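Local coordinates for malonyl coenzyme A-acyl carrier protein transacylase (Helicobacter pylori, PDB 2H1Y) that probably transfers the malonyl group from coenzyme A to the acyl carrier protein, at residues Ser32-Glu35 and Ala40-Leu43; Glu35-Ala40 and Gly305-Leu310. One frame throughout, in Å; residues are numbered along the deposited sequence.

Interaction 1 (Ser32-Glu35 and Ala40-Leu43); sequences SFYE and AKEL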
loop_
_atom_site.group_PDB
_atom_site.type_symbol
_atom_site.label_atom_id
_atom_site.label_comp_id
_atom_site.label_asym_id
_atom_site.label_seq_id
_atom_site.Cartn_x
_atom_site.Cartn_y
_atom_site.Cartn_z
ATOM N N SER A 32 11.931 -16.098 1.333
ATOM C CA SER A 32 11.558 -17.094 2.327
ATOM C C SER A 32 10.332 -17.897 1.906
ATOM O O SER A 32 10.327 -19.131 2.018
ATOM C CB SER A 32 11.345 -16.428 3.682
ATOM O OG SER A 32 10.818 -17.335 4.617
ATOM N N PHE A 33 9.309 -17.205 1.401
ATOM C CA PHE A 33 8.093 -17.871 0.922
ATOM C C PHE A 33 8.418 -18.864 -0.192
ATOM O O PHE A 33 8.090 -20.062 -0.105
ATOM C CB PHE A 33 7.075 -16.858 0.379
ATOM C CG PHE A 33 6.307 -16.113 1.436
ATOM C CD1 PHE A 33 5.867 -14.810 1.190
ATOM C CD2 PHE A 33 6.014 -16.699 2.668
ATOM C CE1 PHE A 33 5.150 -14.101 2.144
ATOM C CE2 PHE A 33 5.278 -15.985 3.641
ATOM C CZ PHE A 33 4.850 -14.687 3.371
ATOM N N TYR A 34 9.058 -18.329 -1.234
ATOM C CA TYR A 34 9.453 -19.042 -2.439
ATOM C C TYR A 34 10.081 -20.393 -2.159
ATOM O O TYR A 34 9.703 -21.383 -2.785
ATOM C CB TYR A 34 10.434 -18.183 -3.236
ATOM C CG TYR A 34 10.870 -18.772 -4.564
ATOM C CD1 TYR A 34 12.106 -19.420 -4.700
ATOM C CD2 TYR A 34 10.054 -18.665 -5.691
ATOM C CE1 TYR A 34 12.507 -19.955 -5.926
ATOM C CE2 TYR A 34 10.447 -19.188 -6.916
ATOM C CZ TYR A 34 11.673 -19.835 -7.026
ATOM O OH TYR A 34 12.046 -20.344 -8.248
ATOM N N GLU A 35 11.036 -20.423 -1.223
ATOM C CA GLU A 35 11.787 -21.640 -0.909
ATOM C C GLU A 35 11.056 -22.621 -0.021
ATOM O O GLU A 35 11.297 -23.815 -0.108
ATOM C CB GLU A 35 13.132 -21.294 -0.295
ATOM C CG GLU A 35 14.215 -21.198 -1.335
ATOM C CD GLU A 35 15.188 -20.057 -1.076
ATOM O OE1 GLU A 35 15.213 -19.540 0.072
ATOM O OE2 GLU A 35 15.929 -19.681 -2.027
ATOM N N ALA A 40 4.174 -20.722 -3.534
ATOM C CA ALA A 40 4.901 -19.480 -3.715
ATOM C C ALA A 40 5.708 -19.558 -5.009
ATOM O O ALA A 40 5.740 -18.604 -5.789
ATOM C CB ALA A 40 5.813 -19.209 -2.519
ATOM N N LYS A 41 6.340 -20.706 -5.240
ATOM C CA LYS A 41 7.127 -20.898 -6.448
ATOM C C LYS A 41 6.246 -20.726 -7.688
ATOM O O LYS A 41 6.626 -20.048 -8.655
ATOM C CB LYS A 41 7.822 -22.268 -6.442
ATOM C CG LYS A 41 9.112 -22.327 -5.636
ATOM C CD LYS A 41 9.589 -23.757 -5.460
ATOM C CE LYS A 41 10.504 -23.898 -4.252
ATOM N NZ LYS A 41 11.683 -22.984 -4.340
ATOM N N GLU A 42 5.055 -21.312 -7.641
ATOM C CA GLU A 42 4.170 -21.298 -8.784
ATOM C C GLU A 42 3.671 -19.889 -9.131
ATOM O O GLU A 42 3.495 -19.543 -10.304
ATOM C CB GLU A 42 3.018 -22.249 -8.516
ATOM C CG GLU A 42 2.024 -22.407 -9.639
ATOM C CD GLU A 42 0.859 -23.260 -9.205
ATOM O OE1 GLU A 42 -0.258 -23.060 -9.729
ATOM O OE2 GLU A 42 1.053 -24.116 -8.313
ATOM N N LEU A 43 3.462 -19.070 -8.112
ATOM C CA LEU A 43 2.923 -17.748 -8.344
ATOM C C LEU A 43 4.002 -16.831 -8.900
ATOM O O LEU A 43 3.719 -15.967 -9.731
ATOM C CB LEU A 43 2.252 -17.185 -7.088
ATOM C CG LEU A 43 0.991 -17.932 -6.617
ATOM C CD1 LEU A 43 0.779 -17.739 -5.126
ATOM C CD2 LEU A 43 -0.277 -17.544 -7.399
#
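The phenol ring of Y34 lies with one face against the aliphatic part of K41, while F44 and F60 each meet the same ring in an edge-to-face (T-shaped) packing. Over the K41 face, CG of the lysine stands 3.6 Å above the ring plane, displaced toward the rim. Its line to the Y34 centroid deviates 14° from the ring normal, which qualifies as a CH-pi contact over the face. The ammonium end of K41 stays over that same face but further off centre: NZ is 4.0 Å from the Y34 centroid and 32° off the normal, a cation-pi geometry best called off-centre. The two side chains cross at about a right angle. The lysine is extended through chi2 and chi3, then folds at chi4 (-57°), and this bend brings NZ back to the carbonyl of its ring partner, where NZ gives a weak hydrogen bond to Y34 O at 3.0 Å. Y34 thus engages K41 twice, by ring and by backbone oxygen. The carboxylate of E35 takes no direct part, its OE2 being 5.9 Å from K41 NZ, although the opposite charges may still attract weakly; that carboxylate has a long, weak ion pair with K31.

Beneath this polar and aromatic side, A40 packs its methyl on the backbone of the preceding helix: CB lies 3.4 Å from F33 O and 3.9 Å from F33 CB. The F33 ring turns from A40 and packs on I82 and L86 of helix 69-90. With Y34 and A40 CA atoms 4.7 Å apart, the backbones come close where a small residue fits. In this acyl transferase domain the contact is a helix-break-helix junction, packing helix 31-36 against the start of helix 38-51 across the break at H37.

Interaction 2 (Glu35-Ala40 and Gly305-Leu310); sequences EGHTLA and GDNKGL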
loop_
_atom_site.group_PDB
_atom_site.type_symbol
_atom_site.label_atom_id
_atom_site.label_comp_id
_atom_site.label_asym_id
_atom_site.label_seq_id
_atom_site.Cartn_x
_atom_site.Cartn_y
_atom_site.Cartn_z
ATOM N N GLU A 35 11.036 -20.423 -1.223
ATOM C CA GLU A 35 11.787 -21.640 -0.909
ATOM C C GLU A 35 11.056 -22.621 -0.021
ATOM O O GLU A 35 11.297 -23.815 -0.108
ATOM C CB GLU A 35 13.132 -21.294 -0.295
ATOM C CG GLU A 35 14.215 -21.198 -1.335
ATOM C CD GLU A 35 15.188 -20.057 -1.076
ATOM O OE1 GLU A 35 15.213 -19.540 0.072
ATOM O OE2 GLU A 35 15.929 -19.681 -2.027
ATOM N N GLY A 36 10.167 -22.130 0.833
ATOM C CA GLY A 36 9.419 -23.007 1.735
ATOM C C GLY A 36 8.131 -23.594 1.162
ATOM O O GLY A 36 7.575 -24.543 1.729
ATOM N N HIS A 37 7.636 -23.039 0.054
ATOM C CA HIS A 37 6.317 -23.432 -0.460
ATOM C C HIS A 37 6.230 -23.460 -1.984
ATOM O O HIS A 37 6.544 -22.473 -2.670
ATOM C CB HIS A 37 5.216 -22.530 0.107
ATOM C CG HIS A 37 5.281 -22.351 1.592
ATOM N ND1 HIS A 37 6.171 -21.487 2.199
ATOM C CD2 HIS A 37 4.574 -22.928 2.592
ATOM C CE1 HIS A 37 6.001 -21.530 3.509
ATOM N NE2 HIS A 37 5.040 -22.397 3.773
ATOM N N THR A 38 5.780 -24.604 -2.491
ATOM C CA THR A 38 5.495 -24.817 -3.909
ATOM C C THR A 38 4.533 -23.777 -4.460
ATOM O O THR A 38 4.696 -23.319 -5.591
ATOM C CB THR A 38 4.853 -26.204 -4.140
ATOM O OG1 THR A 38 5.606 -27.207 -3.440
ATOM C CG2 THR A 38 4.787 -26.532 -5.638
ATOM N N LEU A 39 3.526 -23.420 -3.668
ATOM C CA LEU A 39 2.536 -22.435 -4.099
ATOM C C LEU A 39 3.239 -21.113 -4.401
ATOM O O LEU A 39 2.954 -20.474 -5.413
ATOM C CB LEU A 39 1.469 -22.229 -3.028
ATOM C CG LEU A 39 0.024 -21.953 -3.437
ATOM C CD1 LEU A 39 -0.824 -21.790 -2.193
ATOM C CD2 LEU A 39 -0.161 -20.746 -4.347
ATOM N N ALA A 40 4.174 -20.722 -3.534
ATOM C CA ALA A 40 4.901 -19.480 -3.715
ATOM C C ALA A 40 5.708 -19.558 -5.009
ATOM O O ALA A 40 5.740 -18.604 -5.789
ATOM C CB ALA A 40 5.813 -19.209 -2.519
ATOM N N GLY A 305 5.454 -11.772 6.335
ATOM C CA GLY A 305 6.262 -11.620 5.131
ATOM C C GLY A 305 7.235 -12.765 4.953
ATOM O O GLY A 305 7.891 -12.870 3.909
ATOM N N ASP A 306 7.282 -13.634 5.967
ATOM C CA ASP A 306 8.337 -14.618 6.206
ATOM C C ASP A 306 7.641 -15.922 6.405
ATOM O O ASP A 306 6.459 -15.934 6.730
ATOM C CB ASP A 306 8.995 -14.334 7.561
ATOM C CG ASP A 306 10.138 -13.371 7.478
ATOM O OD1 ASP A 306 10.906 -13.410 6.493
ATOM O OD2 ASP A 306 10.297 -12.584 8.429
ATOM N N ASN A 307 8.377 -17.023 6.307
ATOM C CA ASN A 307 7.849 -18.281 6.804
ATOM C C ASN A 307 7.641 -18.240 8.331
ATOM O O ASN A 307 6.711 -18.853 8.865
ATOM C CB ASN A 307 8.742 -19.446 6.404
ATOM C CG ASN A 307 8.048 -20.787 6.589
ATOM O OD1 ASN A 307 6.813 -20.853 6.757
ATOM N ND2 ASN A 307 8.832 -21.874 6.556
ATOM N N LYS A 308 8.520 -17.499 9.009
ATOM C CA LYS A 308 8.445 -17.246 10.444
ATOM C C LYS A 308 7.161 -16.491 10.785
ATOM O O LYS A 308 6.416 -16.917 11.668
ATOM C CB LYS A 308 9.679 -16.458 10.902
ATOM C CG LYS A 308 9.774 -16.251 12.399
ATOM C CD LYS A 308 11.058 -15.500 12.805
ATOM C CE LYS A 308 10.892 -13.981 12.808
ATOM N NZ LYS A 308 9.925 -13.499 13.845
ATOM N N GLY A 309 6.903 -15.389 10.080
ATOM C CA GLY A 309 5.653 -14.643 10.238
ATOM C C GLY A 309 4.441 -15.496 9.885
ATOM O O GLY A 309 3.417 -15.454 10.583
ATOM N N LEU A 310 4.561 -16.280 8.804
ATOM C CA LEU A 310 3.498 -17.193 8.375
ATOM C C LEU A 310 3.114 -18.104 9.534
ATOM O O LEU A 310 1.935 -18.240 9.860
ATOM C CB LEU A 310 3.941 -18.048 7.174
ATOM C CG LEU A 310 2.934 -18.695 6.202
ATOM C CD1 LEU A 310 3.450 -19.985 5.550
ATOM C CD2 LEU A 310 1.531 -18.946 6.777
#
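Contact here is nonbonded side-chain packing with no hydrogen bond, made between the break separating helices 31-36 and 38-51 and the first turn of the C-terminal helix 307-320. That helix follows strand 301-304, an outermost strand of the mixed sheet, and the 115 Å² buried in total marks a small interface. H37 supplies the central piece. With CG anti to its carbonyl carbon (chi1 -49°), the imidazole reaches across to L310 and N307. L310 comes from the opposing direction and presses one methyl on the outer part of the ring, CD1 being 3.4 Å from H37 NE2 and 3.6 Å from H37 CE1. This approach is oblique to the ring.

The amide of N307 meets the ring at its edge, near the imidazole plane, and stands almost perpendicular to it, the two planes being 84° apart. N307 CG is 3.8 Å from H37 CE1. The assignment of the amide oxygen and nitrogen is doubtful, so only the placement of the group can be relied on. The 2.8 Å bond from L310 N to O of the N-cap residue D306 closes the first turn of the helix.

L86 of helix 69-90 touches both H37 and L310, and so adds an apolar surface common to the two segments. On its other nitrogen, H37 ND1 is weakly hydrogen-bonded to F33 O of the preceding helix 31-36, and S32 OG of that helix bonds N307 N at the start of helix 307-320. The directional bonds thus lie beside the H37 contact, within which dispersion probably accounts for the fit of the L310 methyl.

Interactions 1 and 2 lie side by side, their centres about 6 Å apart and about 21 and 20 Å, respectively, from the centre of the chain. Both use helices 31-36 and 38-51 and share E35 and A40, but interaction 1 is local, whereas interaction 2 spans 264 intervening residues to reach helix 307-320. Direct links complete the cluster: N307 N is probably hydrogen-bonded to S32 OG at 3.0 Å, and F33 CE2 packs 3.3 Å from D306 O. Helix 69-90 also touches both. Interaction 1 closes the helix pair, and interaction 2 joins it to the C-terminal helix, bringing together parts of the chain that lie far apart in sequence.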